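Local coordinates for possible periplasmic protein (PDB 3RGC) that is a periplasmic SurA-like chaperone that may also have peptidyl-prolyl cis-trans isomerase activity, at residues K39-Q44 with L97-L102; D58-K63 with T91-D96; E104-M109 with Q235-K240; A110-S115 with S227-N232. All coordinates share one frame; numbering follows the deposited sequence.

Contact 1: K39-Q44 with L97-L102; sequences KMEISQ and LEKRKL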
# COMPACT_ATOMS: atom_id res chain seq x y z
N LYS B 39 -38.61 -9.69 6.10
CA LYS B 39 -39.49 -10.82 5.79
C LYS B 39 -39.29 -11.29 4.36
O LYS B 39 -39.35 -12.48 4.09
CB LYS B 39 -40.95 -10.49 6.06
CG LYS B 39 -41.25 -10.14 7.50
CD LYS B 39 -40.71 -11.20 8.43
CE LYS B 39 -41.03 -10.89 9.88
NZ LYS B 39 -40.48 -11.93 10.79
N MET B 40 -39.06 -10.35 3.45
CA MET B 40 -38.78 -10.70 2.06
C MET B 40 -37.53 -11.57 2.00
O MET B 40 -37.50 -12.56 1.27
CB MET B 40 -38.61 -9.45 1.19
CG MET B 40 -39.90 -8.71 0.83
SD MET B 40 -39.61 -7.18 -0.12
CE MET B 40 -38.77 -7.88 -1.47
N GLU B 41 -36.50 -11.22 2.76
CA GLU B 41 -35.24 -11.97 2.73
C GLU B 41 -35.41 -13.37 3.27
O GLU B 41 -34.96 -14.34 2.68
CB GLU B 41 -34.17 -11.27 3.56
CG GLU B 41 -33.67 -9.95 2.98
CD GLU B 41 -32.82 -9.17 3.97
OE1 GLU B 41 -32.84 -9.49 5.17
OE2 GLU B 41 -32.13 -8.22 3.54
N ILE B 42 -36.06 -13.46 4.43
CA ILE B 42 -36.31 -14.75 5.06
C ILE B 42 -37.02 -15.68 4.10
O ILE B 42 -36.68 -16.86 4.00
CB ILE B 42 -37.14 -14.58 6.33
CG1 ILE B 42 -36.30 -13.94 7.43
CG2 ILE B 42 -37.69 -15.92 6.80
CD1 ILE B 42 -37.13 -13.38 8.58
N SER B 43 -38.00 -15.14 3.38
CA SER B 43 -38.78 -15.95 2.44
C SER B 43 -37.95 -16.41 1.24
O SER B 43 -38.11 -17.52 0.74
CB SER B 43 -40.02 -15.18 1.98
OG SER B 43 -40.19 -15.29 0.58
N GLN B 44 -37.08 -15.53 0.77
CA GLN B 44 -36.14 -15.89 -0.29
C GLN B 44 -35.13 -16.92 0.23
O GLN B 44 -34.71 -17.81 -0.51
CB GLN B 44 -35.42 -14.64 -0.78
CG GLN B 44 -36.31 -13.72 -1.60
CD GLN B 44 -36.98 -14.44 -2.76
OE1 GLN B 44 -36.33 -15.12 -3.56
NE2 GLN B 44 -38.30 -14.31 -2.85
N LEU B 97 -24.35 -13.80 8.16
CA LEU B 97 -23.84 -14.79 7.20
C LEU B 97 -24.94 -15.35 6.32
O LEU B 97 -24.73 -15.59 5.13
CB LEU B 97 -23.13 -15.94 7.90
CG LEU B 97 -21.81 -15.67 8.63
CD1 LEU B 97 -21.45 -16.87 9.52
CD2 LEU B 97 -20.70 -15.39 7.63
N GLU B 98 -26.11 -15.58 6.92
CA GLU B 98 -27.25 -16.06 6.16
C GLU B 98 -27.59 -15.02 5.11
O GLU B 98 -27.78 -15.35 3.94
CB GLU B 98 -28.46 -16.31 7.07
CG GLU B 98 -28.34 -17.52 7.97
CD GLU B 98 -29.41 -17.53 9.08
OE1 GLU B 98 -29.74 -16.44 9.58
OE2 GLU B 98 -29.91 -18.62 9.44
N LYS B 99 -27.63 -13.75 5.52
CA LYS B 99 -27.89 -12.65 4.60
C LYS B 99 -26.81 -12.56 3.53
O LYS B 99 -27.11 -12.29 2.36
CB LYS B 99 -28.02 -11.31 5.34
CG LYS B 99 -29.29 -11.15 6.19
CD LYS B 99 -29.32 -9.77 6.89
CE LYS B 99 -30.46 -9.67 7.90
NZ LYS B 99 -31.43 -8.58 7.56
N ARG B 100 -25.55 -12.79 3.92
CA ARG B 100 -24.47 -12.77 2.93
C ARG B 100 -24.59 -13.92 1.94
O ARG B 100 -24.40 -13.71 0.74
CB ARG B 100 -23.08 -12.77 3.59
CG ARG B 100 -22.55 -11.37 3.86
CD ARG B 100 -21.06 -11.36 4.22
NE ARG B 100 -20.82 -11.84 5.58
CZ ARG B 100 -21.12 -11.15 6.68
NH1 ARG B 100 -21.70 -9.95 6.58
NH2 ARG B 100 -20.86 -11.66 7.87
N LYS B 101 -24.91 -15.13 2.42
CA LYS B 101 -25.15 -16.25 1.50
C LYS B 101 -26.29 -15.90 0.52
O LYS B 101 -26.20 -16.18 -0.67
CB LYS B 101 -25.45 -17.54 2.25
CG LYS B 101 -24.24 -18.34 2.71
CD LYS B 101 -24.65 -19.69 3.27
CE LYS B 101 -23.49 -20.66 3.32
NZ LYS B 101 -23.96 -22.08 3.44
N LEU B 102 -27.33 -15.25 1.03
CA LEU B 102 -28.52 -14.91 0.24
C LEU B 102 -28.16 -13.97 -0.91
O LEU B 102 -28.51 -14.22 -2.06
CB LEU B 102 -29.60 -14.26 1.13
CG LEU B 102 -30.75 -13.60 0.36
CD1 LEU B 102 -31.48 -14.63 -0.49
CD2 LEU B 102 -31.74 -12.84 1.26
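Leu102 lays its CD2 methyl against the CB of Glu41, 3.7 Å away, and turns its CD1 toward the CB of Gln44. This is helix-to-helix packing inside the mainly helical SurA-like N-terminal region: helix 30-48 meets helix 86-107 with the two short axes 10.5 Å apart and crossing at 70°. The separation leaves room for side chains between the backbones, and the nearest CA atoms, those of Glu41 and Lys99, are 7.6 Å apart. Leu102 spans the gap because its CG stands anti to the backbone N (chi1 167°), with both methyls directed at the facing helix. Gln44 contributes only its CB here; its amide end bends off at chi2, and OE1 is hydrogen-bonded to Tyr237 OH of helix 218-244. Glu41 serves twice, since its aliphatic CB and CG lie beside the Leu102 CD2 methyl while the carboxylate reaches on to Lys99 in a salt bridge. Lys99 is extended as far as CE and meets the glutamate chain at about a right angle. Glu41, buried, is thus paired with the partly exposed Lys99, which probably favours the ionised carboxylate. Lys99 NZ sits 2.9 Å from Glu41 OE1, on the syn lone pair of that oxygen.

Contact 2: D58-K63 with T91-D96; sequences DDAINK and TNFKKD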
# COMPACT_ATOMS: atom_id res chain seq x y z
N ASP B 58 -18.83 -21.34 13.00
CA ASP B 58 -17.58 -21.37 13.76
C ASP B 58 -16.40 -21.08 12.86
O ASP B 58 -15.47 -20.38 13.26
CB ASP B 58 -17.37 -22.72 14.46
CG ASP B 58 -18.36 -22.97 15.58
OD1 ASP B 58 -18.95 -21.99 16.08
OD2 ASP B 58 -18.54 -24.15 15.96
N ASP B 59 -16.42 -21.63 11.65
CA ASP B 59 -15.32 -21.40 10.74
C ASP B 59 -15.24 -19.91 10.40
O ASP B 59 -14.16 -19.36 10.24
CB ASP B 59 -15.46 -22.21 9.46
CG ASP B 59 -14.32 -21.95 8.49
OD1 ASP B 59 -13.16 -22.01 8.95
OD2 ASP B 59 -14.56 -21.68 7.29
N ALA B 60 -16.40 -19.27 10.29
CA ALA B 60 -16.45 -17.86 9.94
C ALA B 60 -15.97 -17.01 11.11
O ALA B 60 -15.31 -15.98 10.92
CB ALA B 60 -17.83 -17.46 9.52
N ILE B 61 -16.30 -17.44 12.33
CA ILE B 61 -15.80 -16.73 13.51
C ILE B 61 -14.27 -16.70 13.52
O ILE B 61 -13.68 -15.63 13.66
CB ILE B 61 -16.31 -17.33 14.84
CG1 ILE B 61 -17.84 -17.37 14.90
CG2 ILE B 61 -15.74 -16.54 16.01
CD1 ILE B 61 -18.50 -16.02 14.91
N ASN B 62 -13.63 -17.86 13.38
CA ASN B 62 -12.17 -17.90 13.36
C ASN B 62 -11.53 -16.99 12.29
O ASN B 62 -10.55 -16.31 12.55
CB ASN B 62 -11.67 -19.34 13.19
CG ASN B 62 -12.17 -20.26 14.28
OD1 ASN B 62 -12.36 -19.85 15.42
ND2 ASN B 62 -12.38 -21.53 13.93
N LYS B 63 -12.09 -16.99 11.09
CA LYS B 63 -11.59 -16.14 10.02
C LYS B 63 -11.70 -14.66 10.37
O LYS B 63 -10.83 -13.87 9.98
CB LYS B 63 -12.37 -16.40 8.74
CG LYS B 63 -12.03 -17.70 8.03
CD LYS B 63 -12.95 -17.79 6.80
CE LYS B 63 -12.70 -19.02 5.94
NZ LYS B 63 -13.60 -18.98 4.74
N THR B 91 -25.33 -15.42 17.57
CA THR B 91 -26.65 -15.38 16.96
C THR B 91 -26.70 -14.28 15.91
O THR B 91 -27.16 -14.51 14.79
CB THR B 91 -27.76 -15.15 18.01
OG1 THR B 91 -27.78 -16.26 18.92
CG2 THR B 91 -29.11 -15.01 17.34
N ASN B 92 -26.21 -13.09 16.25
CA ASN B 92 -26.23 -11.99 15.29
C ASN B 92 -25.27 -12.21 14.14
O ASN B 92 -25.54 -11.80 13.02
CB ASN B 92 -25.94 -10.66 15.97
CG ASN B 92 -26.99 -10.29 17.00
OD1 ASN B 92 -28.15 -10.69 16.89
ND2 ASN B 92 -26.59 -9.53 18.01
N PHE B 93 -24.15 -12.87 14.41
CA PHE B 93 -23.14 -13.09 13.39
C PHE B 93 -23.73 -14.05 12.37
O PHE B 93 -23.63 -13.84 11.16
CB PHE B 93 -21.88 -13.67 14.04
CG PHE B 93 -20.70 -13.76 13.12
CD1 PHE B 93 -19.80 -12.71 13.02
CD2 PHE B 93 -20.46 -14.90 12.38
CE1 PHE B 93 -18.69 -12.79 12.18
CE2 PHE B 93 -19.36 -15.00 11.55
CZ PHE B 93 -18.47 -13.94 11.45
N LYS B 94 -24.40 -15.08 12.88
CA LYS B 94 -25.05 -16.06 12.03
C LYS B 94 -26.03 -15.44 11.02
O LYS B 94 -26.06 -15.84 9.86
CB LYS B 94 -25.77 -17.10 12.86
CG LYS B 94 -26.30 -18.26 12.01
CD LYS B 94 -27.07 -19.22 12.86
CE LYS B 94 -27.80 -20.22 12.01
NZ LYS B 94 -28.73 -21.01 12.86
N LYS B 95 -26.83 -14.48 11.47
CA LYS B 95 -27.81 -13.84 10.61
C LYS B 95 -27.16 -13.01 9.50
O LYS B 95 -27.65 -13.00 8.37
CB LYS B 95 -28.77 -12.97 11.42
CG LYS B 95 -29.85 -13.77 12.11
CD LYS B 95 -30.62 -12.94 13.12
CE LYS B 95 -31.65 -13.79 13.85
NZ LYS B 95 -32.13 -13.15 15.10
N ASP B 96 -26.08 -12.31 9.83
CA ASP B 96 -25.26 -11.63 8.82
C ASP B 96 -24.75 -12.60 7.75
O ASP B 96 -24.69 -12.24 6.57
CB ASP B 96 -24.06 -10.94 9.48
CG ASP B 96 -24.48 -9.86 10.46
OD1 ASP B 96 -25.61 -9.34 10.33
OD2 ASP B 96 -23.66 -9.53 11.36
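Ile61 places its CD1 methyl over one face of the Phe93 ring, 3.6 Å from the ring centroid and 19° off the ring normal, which meets the geometry of a CH-pi contact. The methyl is not exactly central: the nearest ring atom is Phe93 CD2, at 3.4 Å from Ile61 CD1. The second touch comes from a different direction. Ala60 CB lies at the edge of the same ring, close to its plane, and is 3.5 Å from Phe93 CE2. Two consecutive residues of helix 54-67 therefore hold one ring from a face and from an edge; the side-chain contact is apolar, and Phe93 CZ also passes the backbone carbonyl of Ala60.

The torsions explain how the groups arrive there. Phe93 has its CG anti to the backbone N (chi1 -172°), which sends the ring from helix 86-107 toward the other helix. In Ile61 the CB points to the flank, but the CG1 branch folds back through chi2 of -66° and brings CD1 over the ring, the two side chains sliding past one another in opposite directions.

Further out, Phe89 meets the Phe93 ring with the planes inclined and also touches Ile61, while Leu57 packs on Phe93 from helix 54-67. Leu97 continues the apolar strip beside Ala60. A salt bridge from Asp58 OD1 to Arg90 NH2 also links the two helices. Apolar packing of helix 54-67 on the long helix 86-107, with a charged pair in addition, joins two helices of the SurA-type N-terminal chaperone fold.

Contact 3: E104-M109 with Q235-K240; sequences EKIASM and QDYFDK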
# COMPACT_ATOMS: atom_id res chain seq x y z
N GLU B 104 -25.14 -13.43 -2.13
CA GLU B 104 -24.22 -14.11 -3.05
C GLU B 104 -25.02 -14.92 -4.05
O GLU B 104 -24.78 -14.85 -5.24
CB GLU B 104 -23.33 -15.10 -2.31
CG GLU B 104 -22.37 -14.56 -1.28
CD GLU B 104 -21.76 -15.68 -0.45
OE1 GLU B 104 -21.76 -16.85 -0.91
OE2 GLU B 104 -21.30 -15.40 0.68
N LYS B 105 -25.94 -15.74 -3.54
CA LYS B 105 -26.80 -16.56 -4.38
C LYS B 105 -27.53 -15.70 -5.41
O LYS B 105 -27.48 -15.95 -6.62
CB LYS B 105 -27.82 -17.30 -3.50
CG LYS B 105 -28.75 -18.25 -4.23
CD LYS B 105 -27.97 -19.38 -4.89
CE LYS B 105 -28.89 -20.46 -5.43
NZ LYS B 105 -28.15 -21.50 -6.22
N ILE B 106 -28.19 -14.65 -4.94
CA ILE B 106 -28.89 -13.76 -5.83
C ILE B 106 -27.96 -13.22 -6.90
O ILE B 106 -28.28 -13.26 -8.08
CB ILE B 106 -29.57 -12.60 -5.07
CG1 ILE B 106 -30.79 -13.12 -4.30
CG2 ILE B 106 -30.00 -11.49 -6.02
CD1 ILE B 106 -31.54 -12.02 -3.60
N ALA B 107 -26.80 -12.70 -6.50
CA ALA B 107 -25.88 -12.16 -7.51
C ALA B 107 -25.37 -13.22 -8.49
O ALA B 107 -24.97 -12.89 -9.60
CB ALA B 107 -24.73 -11.46 -6.85
N SER B 108 -25.36 -14.49 -8.09
CA SER B 108 -24.87 -15.54 -8.98
C SER B 108 -25.84 -15.75 -10.14
O SER B 108 -25.55 -16.48 -11.08
CB SER B 108 -24.64 -16.86 -8.23
OG SER B 108 -25.84 -17.60 -8.07
N MET B 109 -26.98 -15.09 -10.06
CA MET B 109 -28.03 -15.27 -11.05
C MET B 109 -27.84 -14.33 -12.23
O MET B 109 -28.43 -14.53 -13.27
CB MET B 109 -29.41 -15.03 -10.43
CG MET B 109 -29.98 -16.23 -9.68
SD MET B 109 -31.58 -15.91 -8.90
CE MET B 109 -31.48 -17.05 -7.57
N GLN B 235 -30.74 -5.00 -6.32
CA GLN B 235 -31.84 -4.05 -6.14
C GLN B 235 -33.02 -4.39 -7.05
O GLN B 235 -34.15 -4.51 -6.59
CB GLN B 235 -31.38 -2.62 -6.41
CG GLN B 235 -30.72 -1.95 -5.22
CD GLN B 235 -31.73 -1.43 -4.21
OE1 GLN B 235 -32.94 -1.42 -4.47
NE2 GLN B 235 -31.24 -0.99 -3.06
N ASP B 236 -32.75 -4.54 -8.34
CA ASP B 236 -33.78 -4.87 -9.29
C ASP B 236 -34.51 -6.15 -8.90
O ASP B 236 -35.73 -6.27 -9.04
CB ASP B 236 -33.18 -5.01 -10.69
CG ASP B 236 -34.18 -5.50 -11.72
OD1 ASP B 236 -34.97 -4.68 -12.23
OD2 ASP B 236 -34.17 -6.71 -12.02
N TYR B 237 -33.76 -7.12 -8.40
CA TYR B 237 -34.33 -8.40 -8.01
C TYR B 237 -35.35 -8.19 -6.89
O TYR B 237 -36.44 -8.79 -6.92
CB TYR B 237 -33.21 -9.35 -7.54
CG TYR B 237 -33.70 -10.73 -7.16
CD1 TYR B 237 -33.67 -11.78 -8.08
CD2 TYR B 237 -34.19 -10.99 -5.89
CE1 TYR B 237 -34.13 -13.04 -7.72
CE2 TYR B 237 -34.65 -12.23 -5.54
CZ TYR B 237 -34.61 -13.26 -6.45
OH TYR B 237 -35.06 -14.50 -6.08
N PHE B 238 -35.01 -7.34 -5.92
CA PHE B 238 -35.94 -7.01 -4.85
C PHE B 238 -37.07 -6.04 -5.22
O PHE B 238 -38.16 -6.15 -4.67
CB PHE B 238 -35.22 -6.61 -3.56
CG PHE B 238 -34.58 -7.78 -2.86
CD1 PHE B 238 -35.36 -8.71 -2.20
CD2 PHE B 238 -33.22 -7.98 -2.91
CE1 PHE B 238 -34.79 -9.80 -1.57
CE2 PHE B 238 -32.64 -9.08 -2.29
CZ PHE B 238 -33.43 -9.98 -1.62
N ASP B 239 -36.84 -5.14 -6.17
CA ASP B 239 -37.95 -4.32 -6.67
C ASP B 239 -39.02 -5.19 -7.30
O ASP B 239 -40.20 -5.08 -6.95
CB ASP B 239 -37.49 -3.30 -7.71
CG ASP B 239 -36.48 -2.32 -7.15
OD1 ASP B 239 -36.50 -2.11 -5.92
OD2 ASP B 239 -35.68 -1.77 -7.95
N LYS B 240 -38.61 -6.04 -8.23
CA LYS B 240 -39.54 -6.95 -8.88
C LYS B 240 -40.27 -7.79 -7.85
O LYS B 240 -41.40 -8.22 -8.07
CB LYS B 240 -38.80 -7.88 -9.85
CG LYS B 240 -38.32 -7.23 -11.14
CD LYS B 240 -37.74 -8.28 -12.07
CE LYS B 240 -37.33 -7.68 -13.40
NZ LYS B 240 -36.75 -8.72 -14.30
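Ile106 and Tyr237 mark the closest approach of the backbones, with CA atoms 7.9 Å apart, where the last turn of helix 86-107 comes up to the long helix 218-244. These two residues share most of the contact, and Ile106 uses its branches on two aromatic rings. Its CG2 methyl stands over one face of Tyr237, 4.3 Å from the ring centroid and 22° off the normal, a CH-pi contact displaced toward the rim of the ring. The other branch ends in CD1, which packs 3.7 Å from Tyr237 CD2 and also approaches Phe238, where Phe238 CE2 is 3.4 Å from Ile106 CD1. With CG1 beside its backbone N and chi2 at -177°, the longer branch is stretched out far enough to reach both rings.

Tyr237 leaves its helix with CG anti to the backbone N (chi1 -178°), toward helix 86-107. Its neighbour Phe238 starts off to the flank and meets the isoleucine chain at about a right angle. The two aromatic residues also pack on each other, Tyr237 CD2 lying over the centre of the Phe238 ring. Met109 adds an oblique Met-aromatic contact, its SD being 5.1 Å from the Tyr237 centroid.

From helix 30-48, Leu48 touches Met109 and Met40 touches Phe238. Between the two segments the cohesion is thus mainly dispersive, made of methyl-on-ring and sulfur-ring packing, and directional polar bonding enters through the tyrosine hydroxyl, whose partner Gln44 fastens the ring to that third helix.

Contact 4: A110-S115 with S227-N232; sequences AKTDFS and SEQRQN
Gln229 grips the backbone of Asp113 with both ends of its amide. Asp113 N donates a hydrogen bond to Gln229 OE1 at 2.8 Å, and Gln229 NE2 donates one back to Asp113 O at 3.0 Å. Both are nearly straight, with N-H...acceptor angles of 165° and 176°, and each acceptor is met on a lone pair in its carbonyl plane. Asp113 O also lies in the amide plane of Gln229, so this two-bond pairing fixes the rotation of the amide. The glutamine gets there with its chain extended beyond CG (chi2 173°), projecting straight from helix 218-244. Its NE2 has a further, weak bond to Tyr225 O one turn earlier.

The amide side chain pairs with the N and O of one residue much as the backbone of a neighbouring strand would, and pins the linker that leaves helix 86-107 and leads into helix 116-125. Within that linker Asp113 forms an Asx turn: its OD1 accepts from Ser115 N, which comes from above the carboxylate plane, and from Ser115 OG, 2.7 Å away, on the syn lone pair. Ser115 is the N-cap of helix 116-125, its OG bonded to Gly118 N. Tyr225 OH holds the other oxygen, Asp113 OD2.

Van der Waals contacts are few. Thr112 CG2 lies 3.7 Å from Gln229 OE1, and the same methyl rests over one face of the Phe114 ring.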
# COMPACT_ATOMS: atom_id res chain seq x y z
N ALA B 110 -27.00 -13.31 -12.04
CA ALA B 110 -26.87 -12.20 -12.99
C ALA B 110 -25.90 -12.49 -14.12
O ALA B 110 -25.04 -13.35 -14.00
CB ALA B 110 -26.44 -10.94 -12.25
N LYS B 111 -26.04 -11.75 -15.21
CA LYS B 111 -25.11 -11.81 -16.33
C LYS B 111 -24.27 -10.55 -16.30
O LYS B 111 -24.78 -9.46 -16.52
CB LYS B 111 -25.87 -11.91 -17.66
CG LYS B 111 -26.92 -13.01 -17.64
CD LYS B 111 -27.24 -13.54 -19.04
CE LYS B 111 -28.21 -14.71 -18.96
NZ LYS B 111 -27.73 -15.77 -18.02
N THR B 112 -22.99 -10.70 -16.00
CA THR B 112 -22.11 -9.55 -15.80
C THR B 112 -21.33 -9.27 -17.07
O THR B 112 -20.80 -10.19 -17.69
CB THR B 112 -21.10 -9.83 -14.65
OG1 THR B 112 -21.79 -10.39 -13.53
CG2 THR B 112 -20.40 -8.56 -14.20
N ASP B 113 -21.29 -8.00 -17.46
CA ASP B 113 -20.48 -7.54 -18.59
C ASP B 113 -19.06 -7.21 -18.12
O ASP B 113 -18.86 -6.35 -17.27
CB ASP B 113 -21.15 -6.32 -19.24
CG ASP B 113 -20.33 -5.72 -20.38
OD1 ASP B 113 -19.46 -6.44 -20.92
OD2 ASP B 113 -20.56 -4.54 -20.74
N PHE B 114 -18.07 -7.91 -18.66
CA PHE B 114 -16.67 -7.67 -18.31
C PHE B 114 -15.92 -7.06 -19.49
O PHE B 114 -14.69 -7.12 -19.52
CB PHE B 114 -15.96 -8.97 -17.91
CG PHE B 114 -16.50 -9.63 -16.66
CD1 PHE B 114 -16.01 -9.27 -15.41
CD2 PHE B 114 -17.47 -10.61 -16.74
CE1 PHE B 114 -16.50 -9.87 -14.27
CE2 PHE B 114 -17.96 -11.23 -15.60
CZ PHE B 114 -17.47 -10.85 -14.36
N SER B 115 -16.64 -6.48 -20.45
CA SER B 115 -16.04 -6.05 -21.72
C SER B 115 -15.38 -4.70 -21.61
O SER B 115 -15.84 -3.82 -20.88
CB SER B 115 -17.08 -6.05 -22.85
OG SER B 115 -18.02 -5.01 -22.71
N SER B 227 -18.97 -3.92 -9.69
CA SER B 227 -19.66 -3.68 -8.42
C SER B 227 -21.06 -3.12 -8.65
O SER B 227 -22.04 -3.59 -8.07
CB SER B 227 -18.86 -2.72 -7.54
OG SER B 227 -19.72 -1.75 -6.96
N GLU B 228 -21.16 -2.10 -9.50
CA GLU B 228 -22.46 -1.50 -9.80
C GLU B 228 -23.43 -2.44 -10.48
O GLU B 228 -24.64 -2.41 -10.20
CB GLU B 228 -22.31 -0.24 -10.63
CG GLU B 228 -23.66 0.26 -11.11
CD GLU B 228 -23.67 1.75 -11.34
OE1 GLU B 228 -22.61 2.39 -11.17
OE2 GLU B 228 -24.74 2.28 -11.70
N GLN B 229 -22.94 -3.27 -11.39
CA GLN B 229 -23.83 -4.24 -12.02
C GLN B 229 -24.41 -5.19 -10.97
O GLN B 229 -25.57 -5.59 -11.07
CB GLN B 229 -23.13 -5.02 -13.13
CG GLN B 229 -22.70 -4.18 -14.36
CD GLN B 229 -21.86 -5.01 -15.33
OE1 GLN B 229 -22.36 -5.93 -15.97
NE2 GLN B 229 -20.58 -4.71 -15.39
N ARG B 230 -23.61 -5.53 -9.96
CA ARG B 230 -24.06 -6.45 -8.91
C ARG B 230 -25.15 -5.80 -8.06
O ARG B 230 -26.21 -6.38 -7.85
CB ARG B 230 -22.91 -6.88 -8.00
CG ARG B 230 -23.28 -8.02 -7.06
CD ARG B 230 -22.19 -8.27 -6.00
NE ARG B 230 -22.48 -9.43 -5.14
CZ ARG B 230 -23.07 -9.37 -3.95
NH1 ARG B 230 -23.46 -8.21 -3.45
NH2 ARG B 230 -23.27 -10.48 -3.25
N GLN B 231 -24.84 -4.60 -7.58
CA GLN B 231 -25.75 -3.80 -6.76
C GLN B 231 -27.10 -3.56 -7.42
O GLN B 231 -28.14 -3.69 -6.78
CB GLN B 231 -25.07 -2.47 -6.43
CG GLN B 231 -26.02 -1.39 -5.94
CD GLN B 231 -25.32 -0.03 -5.86
OE1 GLN B 231 -24.14 0.06 -5.50
NE2 GLN B 231 -26.05 1.04 -6.21
N ASN B 232 -27.08 -3.22 -8.71
CA ASN B 232 -28.31 -2.96 -9.47
C ASN B 232 -29.16 -4.19 -9.66
O ASN B 232 -30.39 -4.14 -9.54
CB ASN B 232 -27.99 -2.36 -10.85
CG ASN B 232 -27.40 -0.98 -10.76
OD1 ASN B 232 -27.40 -0.35 -9.70
ND2 ASN B 232 -26.88 -0.48 -11.88

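How the contacts relate
Helix 86-107 runs through contacts 1, 2 and 3, meeting helix 54-67, then helix 30-48, then helix 218-244 as it is followed toward its C-terminal end. Contacts 1 and 2 have centres 15 Å apart and join where Leu97 CD1 packs 3.7 Å from Ala60 CB. Contacts 1 and 3, with centres 11 Å apart, are joined by the probable hydrogen bond between Gln44 OE1 and Tyr237 OH (2.9 Å). Contact 4 lies about two turns nearer the N-terminal end of helix 218-244, also 11 Å from contact 3 between centres, and touches it where Ala107 CB meets Arg230 NE at 3.5 Å. Contacts 2 and 4, their centres about 27 Å apart, do not touch.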